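Long-range contact in gamma-glutamyltranspeptidase (Ggt) (Helicobacter pylori 26695, PDB 5BPK), which probably transfers the gamma-glutamyl group of glutathione and related compounds to water or to amino acids and peptides, as an N-terminal nucleophile hydrolase: residues 281-292 with 322-333. Sequence-based numbering, arbitrary orientation.
Sequences PPSSGGTHLIQI and AYADRSVYMGDA. With EDO (1,2-ethanediol), chain Q.
Gln291 leaves its helix fully extended, CG opposite the backbone N, and so reaches Asp325, while His288, with CG anti to the carbonyl carbon (chi1 -59°), lays its ring against Ala322 O and the backbone and CB of Arg326. Helix 285-296, which follows strand 274-278 of the antiparallel sheet, here packs on helix 309-329, in what the family suggests is an Ntn-hydrolase fold. The segments 285-292 and 322-329 run roughly antiparallel, their axes 10.3 Å apart at 148°, and the small Ala322 between them packs its CB 3.7 Å from Ile292 CG1.

The Gln291 amide works at both ends. Its OE1 accepts from His288 ND1 at 2.8 Å, OE1 lying in the imidazole plane and ND1 nearly in line with its C=O, which fixes the ring's rotation and places a proton on ND1. Its NE2 donates to the anti side of Asp325 OD2, also at 2.8 Å, with amide and carboxylate planes 12° apart. Tyr348 holds the same oxygen, and Gly370 N and Gln321 hold OD1.

Ala322 O lies over one face of the imidazole, 3.4 Å from His288 CE1. His288 NE2 is nearest Arg326 CB (3.2 Å) and finds no polar partner in the model.

Toward the loop ends, Met330, in one of two modelled conformers, brings CE to 3.7 Å from Ser284 CA. Arg326 NE makes a weak bond to Ser284 OG, which is gripped more firmly by Ser72 O of the neighbouring Ggt chain.

Asp325 thus orients the amide that holds the ND1 proton, and the unpartnered NE2 is consistent with a neutral His288. Arg326, about 5 Å from the bound dihydro-oxazole inhibitor, probably adds positive charge to the pocket's surroundings.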
loop_
_atom_site.group_PDB
_atom_site.type_symbol
_atom_site.label_atom_id
_atom_site.label_comp_id
_atom_site.label_asym_id
_atom_site.label_seq_id
_atom_site.Cartn_x
_atom_site.Cartn_y
_atom_site.Cartn_z
ATOM N N PRO A 281 7.138 -3.133 -11.080
ATOM C CA PRO A 281 6.299 -4.321 -11.131
ATOM C C PRO A 281 6.771 -5.377 -10.133
ATOM O O PRO A 281 7.970 -5.604 -10.002
ATOM C CB PRO A 281 6.454 -4.784 -12.580
ATOM C CG PRO A 281 6.545 -3.482 -13.323
ATOM C CD PRO A 281 7.437 -2.634 -12.434
ATOM N N PRO A 282 5.837 -6.047 -9.443
ATOM C CA PRO A 282 4.412 -6.200 -9.711
ATOM C C PRO A 282 3.475 -5.121 -9.167
ATOM O O PRO A 282 2.263 -5.318 -9.194
ATOM C CB PRO A 282 4.101 -7.553 -9.074
ATOM C CG PRO A 282 4.989 -7.582 -7.906
ATOM C CD PRO A 282 6.266 -6.940 -8.358
ATOM N N SER A 283 4.009 -3.995 -8.710
ATOM C CA SER A 283 3.168 -2.813 -8.558
ATOM C C SER A 283 3.154 -1.983 -9.844
ATOM O O SER A 283 4.144 -1.933 -10.571
ATOM C CB SER A 283 3.607 -1.942 -7.401
ATOM O OG SER A 283 2.606 -0.987 -7.154
ATOM N N SER A 284 2.016 -1.343 -10.099
ATOM C CA SER A 284 1.870 -0.326 -11.130
ATOM C C SER A 284 2.128 1.063 -10.541
ATOM O O SER A 284 2.250 2.043 -11.279
ATOM C CB SER A 284 0.437 -0.355 -11.673
ATOM O OG SER A 284 -0.493 0.064 -10.678
ATOM N N GLY A 285 2.218 1.147 -9.215
ATOM C CA GLY A 285 2.180 2.438 -8.535
ATOM C C GLY A 285 3.300 3.396 -8.897
ATOM O O GLY A 285 3.054 4.540 -9.271
ATOM N N GLY A 286 4.531 2.918 -8.798
ATOM C CA GLY A 286 5.691 3.752 -9.101
ATOM C C GLY A 286 5.702 4.231 -10.546
ATOM O O GLY A 286 6.030 5.395 -10.836
ATOM N N THR A 287 5.331 3.339 -11.460
ATOM C CA THR A 287 5.350 3.673 -12.876
ATOM C C THR A 287 4.375 4.797 -13.169
ATOM O O THR A 287 4.738 5.792 -13.800
ATOM C CB THR A 287 5.028 2.436 -13.734
ATOM O OG1 THR A 287 6.076 1.469 -13.575
ATOM C CG2 THR A 287 4.860 2.792 -15.219
ATOM N N HIS A 288 3.127 4.643 -12.735
ATOM C CA HIS A 288 2.129 5.669 -13.011
ATOM C C HIS A 288 2.344 6.965 -12.212
ATOM O O HIS A 288 2.018 8.047 -12.699
ATOM C CB HIS A 288 0.711 5.137 -12.859
ATOM C CG HIS A 288 0.418 3.990 -13.769
ATOM N ND1 HIS A 288 0.643 4.046 -15.125
ATOM C CD2 HIS A 288 -0.056 2.747 -13.516
ATOM C CE1 HIS A 288 0.323 2.884 -15.671
ATOM N NE2 HIS A 288 -0.103 2.078 -14.714
ATOM N N LEU A 289 2.900 6.853 -11.010
ATOM C CA LEU A 289 3.275 8.021 -10.214
ATOM C C LEU A 289 4.244 8.875 -11.016
ATOM O O LEU A 289 4.043 10.070 -11.184
ATOM C CB LEU A 289 3.942 7.577 -8.909
ATOM C CG LEU A 289 4.666 8.648 -8.102
ATOM C CD1 LEU A 289 3.705 9.763 -7.740
ATOM C CD2 LEU A 289 5.321 8.003 -6.872
ATOM N N ILE A 290 5.267 8.232 -11.570
ATOM C CA ILE A 290 6.309 8.943 -12.315
ATOM C C ILE A 290 5.760 9.473 -13.646
ATOM O O ILE A 290 6.072 10.592 -14.050
ATOM C CB ILE A 290 7.545 8.024 -12.521
ATOM C CG1 ILE A 290 8.277 7.870 -11.184
ATOM C CG2 ILE A 290 8.489 8.554 -13.614
ATOM C CD1 ILE A 290 9.238 6.719 -11.131
ATOM N N GLN A 291 4.945 8.657 -14.314
ATOM C CA GLN A 291 4.248 9.060 -15.537
ATOM C C GLN A 291 3.430 10.345 -15.338
ATOM O O GLN A 291 3.529 11.282 -16.135
ATOM C CB GLN A 291 3.330 7.915 -16.012
ATOM C CG GLN A 291 2.518 8.203 -17.277
ATOM C CD GLN A 291 1.620 7.036 -17.676
ATOM O OE1 GLN A 291 1.503 6.040 -16.953
ATOM N NE2 GLN A 291 0.962 7.169 -18.817
ATOM N N ILE A 292 2.626 10.388 -14.278
ATOM C CA ILE A 292 1.708 11.513 -14.044
ATOM C C ILE A 292 2.509 12.780 -13.683
ATOM O O ILE A 292 2.257 13.868 -14.209
ATOM C CB ILE A 292 0.653 11.168 -12.968
ATOM C CG1 ILE A 292 -0.282 10.062 -13.470
ATOM C CG2 ILE A 292 -0.176 12.383 -12.616
ATOM C CD1 ILE A 292 -1.009 9.320 -12.355
ATOM N N ALA A 322 -2.994 7.639 -17.568
ATOM C CA ALA A 322 -2.225 6.666 -16.812
ATOM C C ALA A 322 -3.055 5.442 -16.434
ATOM O O ALA A 322 -2.579 4.309 -16.556
ATOM C CB ALA A 322 -1.595 7.306 -15.555
ATOM N N TYR A 323 -4.288 5.664 -15.971
ATOM C CA TYR A 323 -5.138 4.542 -15.546
ATOM C C TYR A 323 -5.643 3.735 -16.738
ATOM O O TYR A 323 -5.813 2.525 -16.629
ATOM C CB TYR A 323 -6.276 4.983 -14.629
ATOM C CG TYR A 323 -5.839 5.222 -13.191
ATOM C CD1 TYR A 323 -5.350 6.455 -12.790
ATOM C CD2 TYR A 323 -5.893 4.202 -12.242
ATOM C CE1 TYR A 323 -4.954 6.684 -11.480
ATOM C CE2 TYR A 323 -5.490 4.419 -10.925
ATOM C CZ TYR A 323 -5.011 5.673 -10.553
ATOM O OH TYR A 323 -4.608 5.928 -9.249
ATOM N N ALA A 324 -5.843 4.381 -17.888
ATOM C CA ALA A 324 -6.149 3.626 -19.099
ATOM C C ALA A 324 -4.960 2.725 -19.445
ATOM O O ALA A 324 -5.129 1.542 -19.759
ATOM C CB ALA A 324 -6.489 4.559 -20.244
ATOM N N ASP A 325 -3.756 3.287 -19.367
ATOM C CA ASP A 325 -2.542 2.534 -19.677
ATOM C C ASP A 325 -2.403 1.354 -18.723
ATOM O O ASP A 325 -2.072 0.253 -19.131
ATOM C CB ASP A 325 -1.305 3.440 -19.569
ATOM C CG ASP A 325 -1.251 4.500 -20.653
ATOM O OD1 ASP A 325 -2.083 4.457 -21.605
ATOM O OD2 ASP A 325 -0.354 5.374 -20.558
ATOM N N ARG A 326 -2.695 1.586 -17.453
ATOM C CA ARG A 326 -2.633 0.535 -16.431
ATOM C C ARG A 326 -3.443 -0.700 -16.808
ATOM O O ARG A 326 -2.989 -1.834 -16.618
ATOM C CB ARG A 326 -3.155 1.079 -15.092
ATOM C CG ARG A 326 -2.977 0.146 -13.899
ATOM C CD ARG A 326 -3.777 0.665 -12.703
ATOM N NE ARG A 326 -3.432 -0.055 -11.474
ATOM C CZ ARG A 326 -3.907 -1.249 -11.099
ATOM N NH1 ARG A 326 -4.799 -1.902 -11.835
ATOM N NH2 ARG A 326 -3.492 -1.800 -9.961
ATOM N N SER A 327 -4.634 -0.471 -17.346
ATOM C CA SER A 327 -5.597 -1.535 -17.640
ATOM C C SER A 327 -5.136 -2.549 -18.706
ATOM O O SER A 327 -5.659 -3.662 -18.760
ATOM C CB SER A 327 -6.941 -0.928 -18.069
ATOM O OG SER A 327 -6.883 -0.443 -19.393
ATOM N N VAL A 328 -4.179 -2.139 -19.536
ATOM C CA VAL A 328 -3.660 -2.967 -20.622
ATOM C C VAL A 328 -2.236 -3.450 -20.362
ATOM O O VAL A 328 -1.930 -4.630 -20.538
ATOM C CB VAL A 328 -3.668 -2.182 -21.950
ATOM C CG1 VAL A 328 -3.028 -3.004 -23.052
ATOM C CG2 VAL A 328 -5.091 -1.782 -22.315
ATOM N N TYR A 329 -1.366 -2.538 -19.937
ATOM C CA TYR A 329 0.088 -2.791 -19.930
ATOM C C TYR A 329 0.679 -3.394 -18.669
ATOM O O TYR A 329 1.802 -3.903 -18.717
ATOM C CB TYR A 329 0.846 -1.511 -20.270
ATOM C CG TYR A 329 0.498 -0.933 -21.620
ATOM C CD1 TYR A 329 0.771 -1.632 -22.802
ATOM C CD2 TYR A 329 -0.055 0.331 -21.724
ATOM C CE1 TYR A 329 0.461 -1.081 -24.045
ATOM C CE2 TYR A 329 -0.365 0.881 -22.947
ATOM C CZ TYR A 329 -0.109 0.175 -24.101
ATOM O OH TYR A 329 -0.429 0.750 -25.314
ATOM N N MET A 330 -0.047 -3.347 -17.554
ATOM C CA MET A 330 0.561 -3.651 -16.260
ATOM C C MET A 330 0.185 -5.024 -15.682
ATOM O O MET A 330 -0.977 -5.441 -15.688
ATOM C CB MET A 330 0.254 -2.521 -15.272
ATOM C CG MET A 330 0.656 -1.141 -15.796
ATOM S SD MET A 330 2.416 -0.877 -16.159
ATOM C CE MET A 330 3.163 -1.107 -14.549
ATOM N N GLY A 331 1.213 -5.713 -15.196
ATOM C CA GLY A 331 1.094 -7.015 -14.536
ATOM C C GLY A 331 2.456 -7.393 -13.974
ATOM O O GLY A 331 3.394 -6.595 -14.004
ATOM N N ASP A 332 2.566 -8.612 -13.468
ATOM C CA ASP A 332 3.840 -9.147 -12.965
ATOM C C ASP A 332 4.796 -9.354 -14.149
ATOM O O ASP A 332 4.569 -10.221 -14.992
ATOM C CB ASP A 332 3.564 -10.470 -12.246
ATOM C CG ASP A 332 4.793 -11.087 -11.606
ATOM O OD1 ASP A 332 5.931 -10.608 -11.813
ATOM O OD2 ASP A 332 4.596 -12.093 -10.882
ATOM N N ALA A 333 5.879 -8.579 -14.181
ATOM C CA ALA A 333 6.842 -8.623 -15.282
ATOM C C ALA A 333 7.611 -9.936 -15.384
ATOM O O ALA A 333 8.277 -10.194 -16.387
ATOM C CB ALA A 333 7.809 -7.446 -15.181
HETATM C C1 EDO Q . -7.614 -4.820 -11.457
HETATM O O1 EDO Q . -6.182 -4.751 -11.567
HETATM C C2 EDO Q . -8.126 -6.252 -11.523
HETATM O O2 EDO Q . -9.324 -6.334 -12.320
#